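Side-chain contacts in putative oxidoreductase (Mycobacterium avium, PDB 3QHA), which probably catalyses NAD(P)-dependent oxidation or reduction of a hydroxy acid, as in relatives of 3-hydroxyisobutyrate dehydrogenase: residues Glu90-Ala95 against Arg117-Arg122; Ala102-Ile107 against Pro159-Trp164; Ala202-Leu207 against Val269-Pro274; Ile229-Asn234 against Asn242-Pro247. One frame throughout, in Å; residues are numbered along the deposited sequence.

Contacts 1 and 2 belong to the N-terminal Rossmann domain, contacts 3 and 4 to the helical C-terminal part. Contact 1 joins helices 81-92 and 109-119, and strand 100-103 of contact 2 lies between them in the chain, facing helix 151-164; the two centres are about 19 Å apart. Contacts 3 and 4 come later, with the segments of contact 4 falling between those of contact 3. Helix 245-268 starts at contact 4 and leads out into contact 3, the centres being about 33 Å apart. One pair thus lies in the probable cofactor-binding domain, the other in the helical part that meets the second subunit.

Contact 1: residues Glu90-Ala95 against Arg117-Arg122; sequences ELAGHA and RDLKAR
Leu119 and Arg122 reach Ala92 through side chains whose first torsions both set CG beside the backbone N and opposite the carbonyl carbon; Leu119 does so cleanly (chi1 -60°), whereas Arg122 is displaced (chi1 -29°) and bends again at chi2 (-102°). The leucine branch CD2 meets Ala92 CB at 3.5 Å, tighter than usual for two carbons, and this is the apolar part of the contact. Beside it the arginine lays one face of its guanidinium against the backbone at Ala92. Arg122 NH2 stands 3.5 Å from Ala92 O, yet the angle is too poor for a hydrogen bond, so it only packs over the carbonyl. Arg122 NH2 also lies 4.0 Å from Gly93 CA. The turn at Ala92 and Gly93 is held from within: Leu91 O accepts from both His94 N and Ala95 N, each at 3.0 Å, and His94 ND1 donates to Glu90 O at 3.2 Å with the oxygen in the imidazole plane. Leu119 also touches Ile124. Two successive helices, 81-92 and 109-119, thus meet at their C-terminal ends on one face of the parallel part of the sheet, as expected for consecutive right-handed beta-alpha-beta crossovers of a Rossmann fold.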
loop_
_atom_site.group_PDB
_atom_site.type_symbol
_atom_site.label_atom_id
_atom_site.label_comp_id
_atom_site.label_asym_id
_atom_site.label_seq_id
_atom_site.Cartn_x
_atom_site.Cartn_y
_atom_site.Cartn_z
ATOM N N GLU B 90 -30.842 22.462 -7.730
ATOM C CA GLU B 90 -30.749 23.896 -8.018
ATOM C C GLU B 90 -30.236 24.127 -9.444
ATOM O O GLU B 90 -30.758 24.977 -10.166
ATOM C CB GLU B 90 -29.834 24.578 -6.987
ATOM C CG GLU B 90 -29.440 26.032 -7.279
ATOM C CD GLU B 90 -30.549 27.040 -7.013
ATOM O OE1 GLU B 90 -31.668 26.632 -6.638
ATOM O OE2 GLU B 90 -30.292 28.254 -7.176
ATOM N N LEU B 91 -29.211 23.371 -9.835
ATOM C CA LEU B 91 -28.659 23.438 -11.195
ATOM C C LEU B 91 -29.664 23.015 -12.274
ATOM O O LEU B 91 -29.644 23.545 -13.386
ATOM C CB LEU B 91 -27.414 22.548 -11.312
ATOM C CG LEU B 91 -26.136 22.979 -10.589
ATOM C CD1 LEU B 91 -25.106 21.855 -10.635
ATOM C CD2 LEU B 91 -25.572 24.254 -11.196
ATOM N N ALA B 92 -30.531 22.060 -11.936
ATOM C CA ALA B 92 -31.442 21.439 -12.906
ATOM C C ALA B 92 -32.422 22.423 -13.546
ATOM O O ALA B 92 -32.837 22.229 -14.691
ATOM C CB ALA B 92 -32.207 20.290 -12.249
ATOM N N GLY B 93 -32.783 23.472 -12.810
ATOM C CA GLY B 93 -33.690 24.504 -13.319
ATOM C C GLY B 93 -33.028 25.590 -14.155
ATOM O O GLY B 93 -33.720 26.455 -14.696
ATOM N N HIS B 94 -31.697 25.556 -14.265
ATOM C CA HIS B 94 -30.946 26.603 -14.973
ATOM C C HIS B 94 -29.997 26.114 -16.079
ATOM O O HIS B 94 -29.637 26.893 -16.964
ATOM C CB HIS B 94 -30.149 27.435 -13.964
ATOM C CG HIS B 94 -31.004 28.207 -13.007
ATOM N ND1 HIS B 94 -31.344 27.728 -11.759
ATOM C CD2 HIS B 94 -31.586 29.425 -13.113
ATOM C CE1 HIS B 94 -32.098 28.617 -11.139
ATOM N NE2 HIS B 94 -32.260 29.657 -11.938
ATOM N N ALA B 95 -29.590 24.848 -16.034
ATOM C CA ALA B 95 -28.627 24.313 -17.000
ATOM C C ALA B 95 -29.271 24.081 -18.369
ATOM O O ALA B 95 -30.407 23.617 -18.453
ATOM C CB ALA B 95 -28.020 23.015 -16.475
ATOM N N ARG B 117 -31.944 9.495 -13.700
ATOM C CA ARG B 117 -33.339 9.309 -14.110
ATOM C C ARG B 117 -34.159 10.585 -13.920
ATOM O O ARG B 117 -34.969 10.937 -14.779
ATOM C CB ARG B 117 -33.980 8.156 -13.330
ATOM N N ASP B 118 -33.952 11.266 -12.792
ATOM C CA ASP B 118 -34.600 12.557 -12.518
ATOM C C ASP B 118 -34.381 13.572 -13.635
ATOM O O ASP B 118 -35.311 14.274 -14.032
ATOM C CB ASP B 118 -34.059 13.177 -11.219
ATOM C CG ASP B 118 -34.681 12.582 -9.964
ATOM O OD1 ASP B 118 -34.409 13.124 -8.871
ATOM O OD2 ASP B 118 -35.431 11.588 -10.058
ATOM N N LEU B 119 -33.146 13.647 -14.127
ATOM C CA LEU B 119 -32.733 14.720 -15.031
ATOM C C LEU B 119 -32.777 14.357 -16.517
ATOM O O LEU B 119 -32.495 15.209 -17.361
ATOM C CB LEU B 119 -31.319 15.187 -14.678
ATOM C CG LEU B 119 -31.062 15.750 -13.276
ATOM C CD1 LEU B 119 -29.630 16.250 -13.183
ATOM C CD2 LEU B 119 -32.036 16.864 -12.926
ATOM N N LYS B 120 -33.120 13.111 -16.841
ATOM C CA LYS B 120 -33.245 12.695 -18.241
ATOM C C LYS B 120 -34.208 13.619 -18.985
ATOM O O LYS B 120 -33.990 13.949 -20.151
ATOM C CB LYS B 120 -33.728 11.246 -18.335
ATOM N N ALA B 121 -35.266 14.030 -18.287
ATOM C CA ALA B 121 -36.245 14.994 -18.800
ATOM C C ALA B 121 -35.605 16.219 -19.452
ATOM O O ALA B 121 -35.942 16.579 -20.584
ATOM C CB ALA B 121 -37.169 15.440 -17.669
ATOM N N ARG B 122 -34.660 16.832 -18.745
ATOM C CA ARG B 122 -34.115 18.133 -19.135
ATOM C C ARG B 122 -32.955 17.947 -20.110
ATOM O O ARG B 122 -32.297 18.916 -20.498
ATOM C CB ARG B 122 -33.618 18.897 -17.904
ATOM C CG ARG B 122 -34.334 18.584 -16.592
ATOM C CD ARG B 122 -35.335 19.631 -16.209
ATOM N NE ARG B 122 -35.708 19.457 -14.808
ATOM C CZ ARG B 122 -36.129 20.429 -14.001
ATOM N NH1 ARG B 122 -36.435 20.143 -12.741
ATOM N NH2 ARG B 122 -36.248 21.683 -14.435
#

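Contact 2: residues Ala102-Ile107 against Pro159-Trp164; sequences AIHSTI and PAFKHW
His104 is gripped, and its rotation fixed, at both ring nitrogens, ND1 by a hydrogen bond with Ala129 O and NE2 by one with His75 ND1, and the CE1 carbon between them is what it presents to Trp164. This is the interior of the Rossmann domain, where the end of strand 100-103 meets the last turns of helix 151-164. His104 CE1 comes within 3.7 Å of Trp164 CH2 and 3.8 Å of Trp164 CZ2. The imidazole and the six-membered indole ring stand nearly perpendicular (82°) with centroids 5.3 Å apart, but the approach is slanted and qualifies neither as a stack nor as edge-to-face. Trp164 takes up this position with CG between its backbone N and carbonyl carbon (chi1 55°), which turns the indole back over its own helix. On the strand, two residues earlier, Ala102 CB approaches the edge of the Phe161 ring near its plane, 4.0 Å from CZ. All four touching residues are buried, and flanking strands complete the surroundings: Phe161 packs on Thr145 and Val147, Trp164 on Leu143 and Val131. The two helix aromatics also meet each other, Trp164 CZ2 lying 3.6 Å above the Phe161 ring plane, over its centre.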
loop_
_atom_site.group_PDB
_atom_site.type_symbol
_atom_site.label_atom_id
_atom_site.label_comp_id
_atom_site.label_asym_id
_atom_site.label_seq_id
_atom_site.Cartn_x
_atom_site.Cartn_y
_atom_site.Cartn_z
ATOM N N ALA B 102 -20.820 16.336 -13.129
ATOM C CA ALA B 102 -19.920 15.313 -12.596
ATOM C C ALA B 102 -19.829 15.409 -11.075
ATOM O O ALA B 102 -19.405 16.431 -10.541
ATOM C CB ALA B 102 -18.537 15.458 -13.214
ATOM N N ILE B 103 -20.214 14.337 -10.386
ATOM C CA ILE B 103 -20.181 14.293 -8.922
ATOM C C ILE B 103 -18.932 13.555 -8.432
ATOM O O ILE B 103 -18.728 12.385 -8.752
ATOM C CB ILE B 103 -21.434 13.604 -8.355
ATOM C CG1 ILE B 103 -22.706 14.255 -8.910
ATOM C CG2 ILE B 103 -21.438 13.678 -6.833
ATOM C CD1 ILE B 103 -23.969 13.474 -8.614
ATOM N N HIS B 104 -18.102 14.248 -7.651
ATOM C CA HIS B 104 -16.820 13.705 -7.192
ATOM C C HIS B 104 -16.786 13.319 -5.712
ATOM O O HIS B 104 -15.904 12.571 -5.290
ATOM C CB HIS B 104 -15.707 14.714 -7.455
ATOM C CG HIS B 104 -15.612 15.150 -8.882
ATOM N ND1 HIS B 104 -15.271 14.288 -9.902
ATOM C CD2 HIS B 104 -15.804 16.358 -9.459
ATOM C CE1 HIS B 104 -15.262 14.946 -11.047
ATOM N NE2 HIS B 104 -15.583 16.204 -10.805
ATOM N N SER B 105 -17.722 13.831 -4.919
ATOM C CA SER B 105 -17.744 13.538 -3.485
ATOM C C SER B 105 -18.588 12.302 -3.191
ATOM O O SER B 105 -19.251 11.761 -4.080
ATOM C CB SER B 105 -18.262 14.739 -2.701
ATOM O OG SER B 105 -19.502 15.189 -3.214
ATOM N N THR B 106 -18.558 11.862 -1.937
ATOM C CA THR B 106 -19.194 10.615 -1.551
ATOM C C THR B 106 -20.713 10.654 -1.716
ATOM O O THR B 106 -21.386 11.565 -1.229
ATOM C CB THR B 106 -18.843 10.229 -0.106
ATOM O OG1 THR B 106 -17.417 10.141 0.030
ATOM C CG2 THR B 106 -19.466 8.887 0.258
ATOM N N ILE B 107 -21.225 9.657 -2.432
ATOM C CA ILE B 107 -22.656 9.417 -2.564
ATOM C C ILE B 107 -22.910 7.908 -2.490
ATOM O O ILE B 107 -21.988 7.106 -2.662
ATOM C CB ILE B 107 -23.221 9.989 -3.890
ATOM C CG1 ILE B 107 -22.499 9.392 -5.110
ATOM C CG2 ILE B 107 -23.117 11.509 -3.896
ATOM C CD1 ILE B 107 -22.883 10.037 -6.431
ATOM N N PRO B 159 -11.530 14.226 -22.621
ATOM C CA PRO B 159 -10.429 15.187 -22.747
ATOM C C PRO B 159 -10.338 16.169 -21.575
ATOM O O PRO B 159 -9.235 16.501 -21.140
ATOM C CB PRO B 159 -10.758 15.923 -24.051
ATOM C CG PRO B 159 -11.508 14.924 -24.853
ATOM C CD PRO B 159 -12.344 14.172 -23.851
ATOM N N ALA B 160 -11.484 16.613 -21.068
ATOM C CA ALA B 160 -11.531 17.511 -19.916
ATOM C C ALA B 160 -10.988 16.828 -18.659
ATOM O O ALA B 160 -10.184 17.408 -17.926
ATOM C CB ALA B 160 -12.960 17.996 -19.680
ATOM N N PHE B 161 -11.435 15.597 -18.424
ATOM C CA PHE B 161 -10.992 14.802 -17.276
ATOM C C PHE B 161 -9.494 14.514 -17.323
ATOM O O PHE B 161 -8.818 14.564 -16.294
ATOM C CB PHE B 161 -11.768 13.480 -17.205
ATOM C CG PHE B 161 -13.126 13.591 -16.555
ATOM C CD1 PHE B 161 -13.893 14.747 -16.667
ATOM C CD2 PHE B 161 -13.651 12.514 -15.855
ATOM C CE1 PHE B 161 -15.146 14.831 -16.069
ATOM C CE2 PHE B 161 -14.900 12.593 -15.259
ATOM C CZ PHE B 161 -15.648 13.753 -15.365
ATOM N N LYS B 162 -8.982 14.223 -18.517
ATOM C CA LYS B 162 -7.555 13.936 -18.709
ATOM C C LYS B 162 -6.639 15.085 -18.270
ATOM O O LYS B 162 -5.474 14.859 -17.941
ATOM C CB LYS B 162 -7.273 13.586 -20.174
ATOM N N HIS B 163 -7.165 16.307 -18.263
ATOM C CA HIS B 163 -6.406 17.483 -17.840
ATOM C C HIS B 163 -6.063 17.467 -16.347
ATOM O O HIS B 163 -4.978 17.903 -15.957
ATOM C CB HIS B 163 -7.178 18.762 -18.183
ATOM C CG HIS B 163 -6.598 20.001 -17.578
ATOM N ND1 HIS B 163 -5.401 20.543 -17.994
ATOM C CD2 HIS B 163 -7.050 20.804 -16.586
ATOM C CE1 HIS B 163 -5.142 21.628 -17.286
ATOM N NE2 HIS B 163 -6.128 21.809 -16.425
ATOM N N TRP B 164 -6.985 16.974 -15.520
ATOM C CA TRP B 164 -6.793 16.953 -14.063
ATOM C C TRP B 164 -6.663 15.545 -13.472
ATOM O O TRP B 164 -6.385 15.394 -12.277
ATOM C CB TRP B 164 -7.921 17.716 -13.354
ATOM C CG TRP B 164 -9.307 17.243 -13.684
ATOM C CD1 TRP B 164 -10.158 17.788 -14.603
ATOM C CD2 TRP B 164 -10.008 16.138 -13.096
ATOM N NE1 TRP B 164 -11.342 17.091 -14.626
ATOM C CE2 TRP B 164 -11.276 16.074 -13.710
ATOM C CE3 TRP B 164 -9.685 15.192 -12.113
ATOM C CZ2 TRP B 164 -12.222 15.100 -13.379
ATOM C CZ3 TRP B 164 -10.630 14.225 -11.780
ATOM C CH2 TRP B 164 -11.884 14.190 -12.413
#

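Contact 3: residues Ala202-Leu207 against Val269-Pro274; sequences AEAAGL and VSVDLP
Ala204 CB is the tightly packed point here, with a methyl of Val271 and one of Val269 both pressing on it. The pair Ala204 CB and Val271 CG2 is at 3.3 Å, closer than carbons usually come, and Val269 CG2 follows at 3.6 Å. Val271 has CG1 opposite its backbone N (chi1 172°), which places CG2 beside that N and against the alanine. In Val269 the touching CG2 instead sits between N and the carbonyl carbon, and its other branch, CG1, lies against Ala205. There the fit is looser: Val269 CG1 is 4.2 Å from Ala205 CA and 4.5 Å from Ala205 CB. The solvent side lies at the adjoining turns, where Gly206 and Ser270 are exposed, as is Ala204 itself. Gly206, at positive phi, closes the preceding helix in a Schellman motif, Leu207 N bonding to Ala202 O at 2.8 Å and Gly206 N to Glu203 O at 2.9 Å. Glu203 OE1 turns to another partner, Met235 N of the second subunit. Two helix ends are therefore joined: helix 176-204 finishes against the connection from helix 245-268 to helix 274-286, with Val269 and Leu273 also packing on Leu201.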
loop_
_atom_site.group_PDB
_atom_site.type_symbol
_atom_site.label_atom_id
_atom_site.label_comp_id
_atom_site.label_asym_id
_atom_site.label_seq_id
_atom_site.Cartn_x
_atom_site.Cartn_y
_atom_site.Cartn_z
ATOM N N ALA B 202 4.084 -4.271 17.014
ATOM C CA ALA B 202 5.441 -3.729 17.051
ATOM C C ALA B 202 5.752 -3.123 18.416
ATOM O O ALA B 202 6.831 -3.336 18.967
ATOM C CB ALA B 202 5.618 -2.683 15.960
ATOM N N GLU B 203 4.789 -2.385 18.961
ATOM C CA GLU B 203 4.967 -1.707 20.243
ATOM C C GLU B 203 5.030 -2.690 21.417
ATOM O O GLU B 203 5.869 -2.541 22.302
ATOM C CB GLU B 203 3.852 -0.681 20.462
ATOM C CG GLU B 203 3.825 -0.074 21.859
ATOM C CD GLU B 203 2.817 1.047 21.979
ATOM O OE1 GLU B 203 3.084 2.148 21.460
ATOM O OE2 GLU B 203 1.757 0.829 22.598
ATOM N N ALA B 204 4.153 -3.691 21.420
ATOM C CA ALA B 204 4.173 -4.717 22.464
ATOM C C ALA B 204 5.492 -5.490 22.438
ATOM O O ALA B 204 5.977 -5.935 23.477
ATOM C CB ALA B 204 2.996 -5.666 22.308
ATOM N N ALA B 205 6.063 -5.633 21.242
ATOM C CA ALA B 205 7.367 -6.275 21.054
ATOM C C ALA B 205 8.562 -5.343 21.316
ATOM O O ALA B 205 9.711 -5.748 21.131
ATOM C CB ALA B 205 7.459 -6.852 19.643
ATOM N N GLY B 206 8.297 -4.103 21.728
ATOM C CA GLY B 206 9.354 -3.152 22.087
ATOM C C GLY B 206 10.058 -2.488 20.915
ATOM O O GLY B 206 11.201 -2.043 21.045
ATOM N N LEU B 207 9.379 -2.404 19.775
ATOM C CA LEU B 207 9.976 -1.851 18.564
ATOM C C LEU B 207 9.606 -0.384 18.369
ATOM O O LEU B 207 8.626 0.104 18.929
ATOM C CB LEU B 207 9.547 -2.668 17.341
ATOM C CG LEU B 207 9.897 -4.159 17.400
ATOM C CD1 LEU B 207 9.199 -4.916 16.286
ATOM C CD2 LEU B 207 11.403 -4.367 17.334
ATOM N N VAL B 269 3.612 -11.755 23.134
ATOM C CA VAL B 269 3.571 -10.412 23.728
ATOM C C VAL B 269 2.150 -9.961 24.097
ATOM O O VAL B 269 1.904 -8.771 24.291
ATOM C CB VAL B 269 4.251 -9.365 22.817
ATOM C CG1 VAL B 269 5.677 -9.795 22.504
ATOM C CG2 VAL B 269 3.451 -9.153 21.536
ATOM N N SER B 270 1.231 -10.921 24.206
ATOM C CA SER B 270 -0.130 -10.675 24.695
ATOM C C SER B 270 -0.859 -9.587 23.905
ATOM O O SER B 270 -1.359 -8.614 24.470
ATOM C CB SER B 270 -0.117 -10.358 26.196
ATOM O OG SER B 270 0.300 -11.491 26.942
ATOM N N VAL B 271 -0.903 -9.768 22.590
ATOM C CA VAL B 271 -1.656 -8.888 21.704
ATOM C C VAL B 271 -2.594 -9.731 20.841
ATOM O O VAL B 271 -2.199 -10.768 20.304
ATOM C CB VAL B 271 -0.722 -8.053 20.808
ATOM C CG1 VAL B 271 -1.517 -7.284 19.764
ATOM C CG2 VAL B 271 0.098 -7.097 21.655
ATOM N N ASP B 272 -3.839 -9.274 20.737
ATOM C CA ASP B 272 -4.863 -9.902 19.914
ATOM C C ASP B 272 -4.700 -9.390 18.480
ATOM O O ASP B 272 -4.691 -8.179 18.249
ATOM C CB ASP B 272 -6.242 -9.527 20.475
ATOM C CG ASP B 272 -7.385 -10.314 19.847
ATOM O OD1 ASP B 272 -7.249 -11.543 19.656
ATOM O OD2 ASP B 272 -8.440 -9.698 19.565
ATOM N N LEU B 273 -4.570 -10.310 17.525
ATOM C CA LEU B 273 -4.343 -9.963 16.118
ATOM C C LEU B 273 -5.446 -10.542 15.225
ATOM O O LEU B 273 -5.179 -11.390 14.368
ATOM C CB LEU B 273 -2.975 -10.488 15.669
ATOM C CG LEU B 273 -1.755 -9.980 16.438
ATOM C CD1 LEU B 273 -0.504 -10.738 16.008
ATOM C CD2 LEU B 273 -1.580 -8.480 16.241
ATOM N N PRO B 274 -6.696 -10.075 15.413
ATOM C CA PRO B 274 -7.835 -10.685 14.724
ATOM C C PRO B 274 -7.858 -10.509 13.199
ATOM O O PRO B 274 -8.266 -11.436 12.497
ATOM C CB PRO B 274 -9.047 -10.007 15.380
ATOM C CG PRO B 274 -8.525 -8.715 15.904
ATOM C CD PRO B 274 -7.122 -9.003 16.331
#

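Contact 4: residues Ile229-Asn234 against Asn242-Pro247; sequences IMVRDN and NFLYQP
Asn242 sets in place Leu244, the residue of 242-247 that touches Val231 and Arg232. Asn242 OD1 accepts from Leu244 N at 2.8 Å, with an N-H...O angle of 160° and the donor in the carbonyl plane on a lone pair; the asparagine holds its amide there with CG opposite its backbone N (chi1 -170°). Leu244 then touches the other segment with CD1: it lies 3.5 Å from Val231 O, 3.9 Å from Val231 CG2 and 3.9 Å from Arg232 CG, while its second branch, CD2, stays 4.2 Å from Val231 CG2. One methyl thus touches both a valine branch and the aliphatic start of an arginine chain, which approach it from adjacent directions, and Leu238 of the intervening loop touches both Leu244 and Arg232. Next, Tyr245 N bonds to Asn242 O at 2.9 Å, bringing the chain into helix 245-268. Across the way, Met230 centres an inverse gamma turn closed by a weak bond from Val231 N to Ile229 O, and Met230 O bonds to Arg217 NH1 of the second subunit. An Asx turn capping a helix start, packed on an irregular loop at the dimer interface, describes this corner of the helical domain.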
loop_
_atom_site.group_PDB
_atom_site.type_symbol
_atom_site.label_atom_id
_atom_site.label_comp_id
_atom_site.label_asym_id
_atom_site.label_seq_id
_atom_site.Cartn_x
_atom_site.Cartn_y
_atom_site.Cartn_z
ATOM N N ILE B 229 -0.969 -7.207 -5.948
ATOM C CA ILE B 229 -1.608 -8.519 -6.048
ATOM C C ILE B 229 -2.879 -8.483 -6.906
ATOM O O ILE B 229 -3.450 -9.531 -7.212
ATOM C CB ILE B 229 -1.931 -9.089 -4.635
ATOM C CG1 ILE B 229 -1.803 -10.615 -4.624
ATOM C CG2 ILE B 229 -3.311 -8.649 -4.162
ATOM C CD1 ILE B 229 -0.375 -11.111 -4.766
ATOM N N MET B 230 -3.308 -7.286 -7.302
ATOM C CA MET B 230 -4.560 -7.114 -8.039
ATOM C C MET B 230 -4.274 -7.104 -9.538
ATOM O O MET B 230 -4.386 -6.074 -10.207
ATOM C CB MET B 230 -5.272 -5.829 -7.599
ATOM C CG MET B 230 -5.454 -5.714 -6.088
ATOM S SD MET B 230 -6.171 -4.142 -5.559
ATOM C CE MET B 230 -7.904 -4.423 -5.899
ATOM N N VAL B 231 -3.906 -8.276 -10.051
ATOM C CA VAL B 231 -3.489 -8.435 -11.440
ATOM C C VAL B 231 -4.206 -9.622 -12.099
ATOM O O VAL B 231 -3.644 -10.300 -12.957
ATOM C CB VAL B 231 -1.951 -8.590 -11.538
ATOM C CG1 VAL B 231 -1.261 -7.327 -11.022
ATOM C CG2 VAL B 231 -1.472 -9.818 -10.760
ATOM N N ARG B 232 -5.460 -9.844 -11.700
ATOM C CA ARG B 232 -6.288 -10.920 -12.250
ATOM C C ARG B 232 -7.567 -10.399 -12.910
ATOM O O ARG B 232 -8.186 -9.457 -12.419
ATOM C CB ARG B 232 -6.673 -11.903 -11.149
ATOM C CG ARG B 232 -5.517 -12.718 -10.596
ATOM C CD ARG B 232 -6.043 -13.930 -9.849
ATOM N NE ARG B 232 -6.303 -13.652 -8.442
ATOM C CZ ARG B 232 -7.168 -14.315 -7.674
ATOM N NH1 ARG B 232 -7.299 -13.965 -6.403
ATOM N NH2 ARG B 232 -7.908 -15.311 -8.154
ATOM N N ASP B 233 -7.960 -11.039 -14.011
ATOM C CA ASP B 233 -9.189 -10.695 -14.737
ATOM C C ASP B 233 -10.450 -11.083 -13.972
ATOM O O ASP B 233 -11.473 -10.399 -14.056
ATOM C CB ASP B 233 -9.223 -11.399 -16.099
ATOM C CG ASP B 233 -8.212 -10.835 -17.084
ATOM O OD1 ASP B 233 -7.345 -10.036 -16.671
ATOM O OD2 ASP B 233 -8.290 -11.198 -18.281
ATOM N N ASN B 234 -10.373 -12.199 -13.253
ATOM C CA ASN B 234 -11.511 -12.753 -12.527
ATOM C C ASN B 234 -11.017 -13.499 -11.291
ATOM O O ASN B 234 -9.812 -13.670 -11.117
ATOM C CB ASN B 234 -12.302 -13.690 -13.442
ATOM C CG ASN B 234 -11.443 -14.802 -14.021
ATOM O OD1 ASN B 234 -10.882 -15.613 -13.282
ATOM N ND2 ASN B 234 -11.335 -14.847 -15.346
ATOM N N ASN B 242 -1.243 -21.403 -15.435
ATOM C CA ASN B 242 -1.456 -19.958 -15.368
ATOM C C ASN B 242 -0.122 -19.291 -15.063
ATOM O O ASN B 242 0.613 -19.746 -14.179
ATOM C CB ASN B 242 -2.489 -19.604 -14.290
ATOM C CG ASN B 242 -2.936 -18.143 -14.348
ATOM O OD1 ASN B 242 -2.141 -17.225 -14.144
ATOM N ND2 ASN B 242 -4.222 -17.930 -14.609
ATOM N N PHE B 243 0.198 -18.228 -15.796
ATOM C CA PHE B 243 1.460 -17.508 -15.595
ATOM C C PHE B 243 1.629 -16.989 -14.171
ATOM O O PHE B 243 2.753 -16.819 -13.702
ATOM C CB PHE B 243 1.584 -16.347 -16.582
ATOM C CG PHE B 243 1.938 -16.779 -17.965
ATOM C CD1 PHE B 243 3.246 -17.097 -18.281
ATOM C CD2 PHE B 243 0.971 -16.886 -18.947
ATOM C CE1 PHE B 243 3.584 -17.502 -19.554
ATOM C CE2 PHE B 243 1.306 -17.293 -20.227
ATOM C CZ PHE B 243 2.614 -17.602 -20.529
ATOM N N LEU B 244 0.515 -16.741 -13.488
ATOM C CA LEU B 244 0.551 -16.285 -12.101
ATOM C C LEU B 244 0.589 -17.423 -11.073
ATOM O O LEU B 244 0.728 -17.155 -9.882
ATOM C CB LEU B 244 -0.648 -15.375 -11.808
ATOM C CG LEU B 244 -0.721 -14.060 -12.587
ATOM C CD1 LEU B 244 -2.017 -13.322 -12.271
ATOM C CD2 LEU B 244 0.480 -13.186 -12.282
ATOM N N TYR B 245 0.495 -18.677 -11.511
ATOM C CA TYR B 245 0.360 -19.800 -10.574
ATOM C C TYR B 245 1.558 -19.965 -9.640
ATOM O O TYR B 245 1.390 -19.954 -8.422
ATOM C CB TYR B 245 0.096 -21.109 -11.322
ATOM C CG TYR B 245 -0.104 -22.322 -10.425
ATOM C CD1 TYR B 245 -1.352 -22.621 -9.887
ATOM C CD2 TYR B 245 0.956 -23.182 -10.139
ATOM C CE1 TYR B 245 -1.539 -23.740 -9.076
ATOM C CE2 TYR B 245 0.780 -24.300 -9.330
ATOM C CZ TYR B 245 -0.469 -24.572 -8.801
ATOM O OH TYR B 245 -0.645 -25.679 -8.002
ATOM N N GLN B 246 2.756 -20.127 -10.196
ATOM C CA GLN B 246 3.943 -20.339 -9.355
ATOM C C GLN B 246 4.276 -19.112 -8.498
ATOM O O GLN B 246 4.630 -19.266 -7.333
ATOM C CB GLN B 246 5.163 -20.782 -10.180
ATOM C CG GLN B 246 5.109 -22.239 -10.650
ATOM C CD GLN B 246 5.096 -23.256 -9.508
ATOM O OE1 GLN B 246 5.606 -22.998 -8.415
ATOM N NE2 GLN B 246 4.514 -24.425 -9.770
ATOM N N PRO B 247 4.164 -17.896 -9.063
ATOM C CA PRO B 247 4.358 -16.707 -8.229
ATOM C C PRO B 247 3.367 -16.586 -7.066
ATOM O O PRO B 247 3.776 -16.261 -5.952
ATOM C CB PRO B 247 4.174 -15.552 -9.215
ATOM C CG PRO B 247 4.555 -16.123 -10.524
ATOM C CD PRO B 247 4.114 -17.551 -10.496
#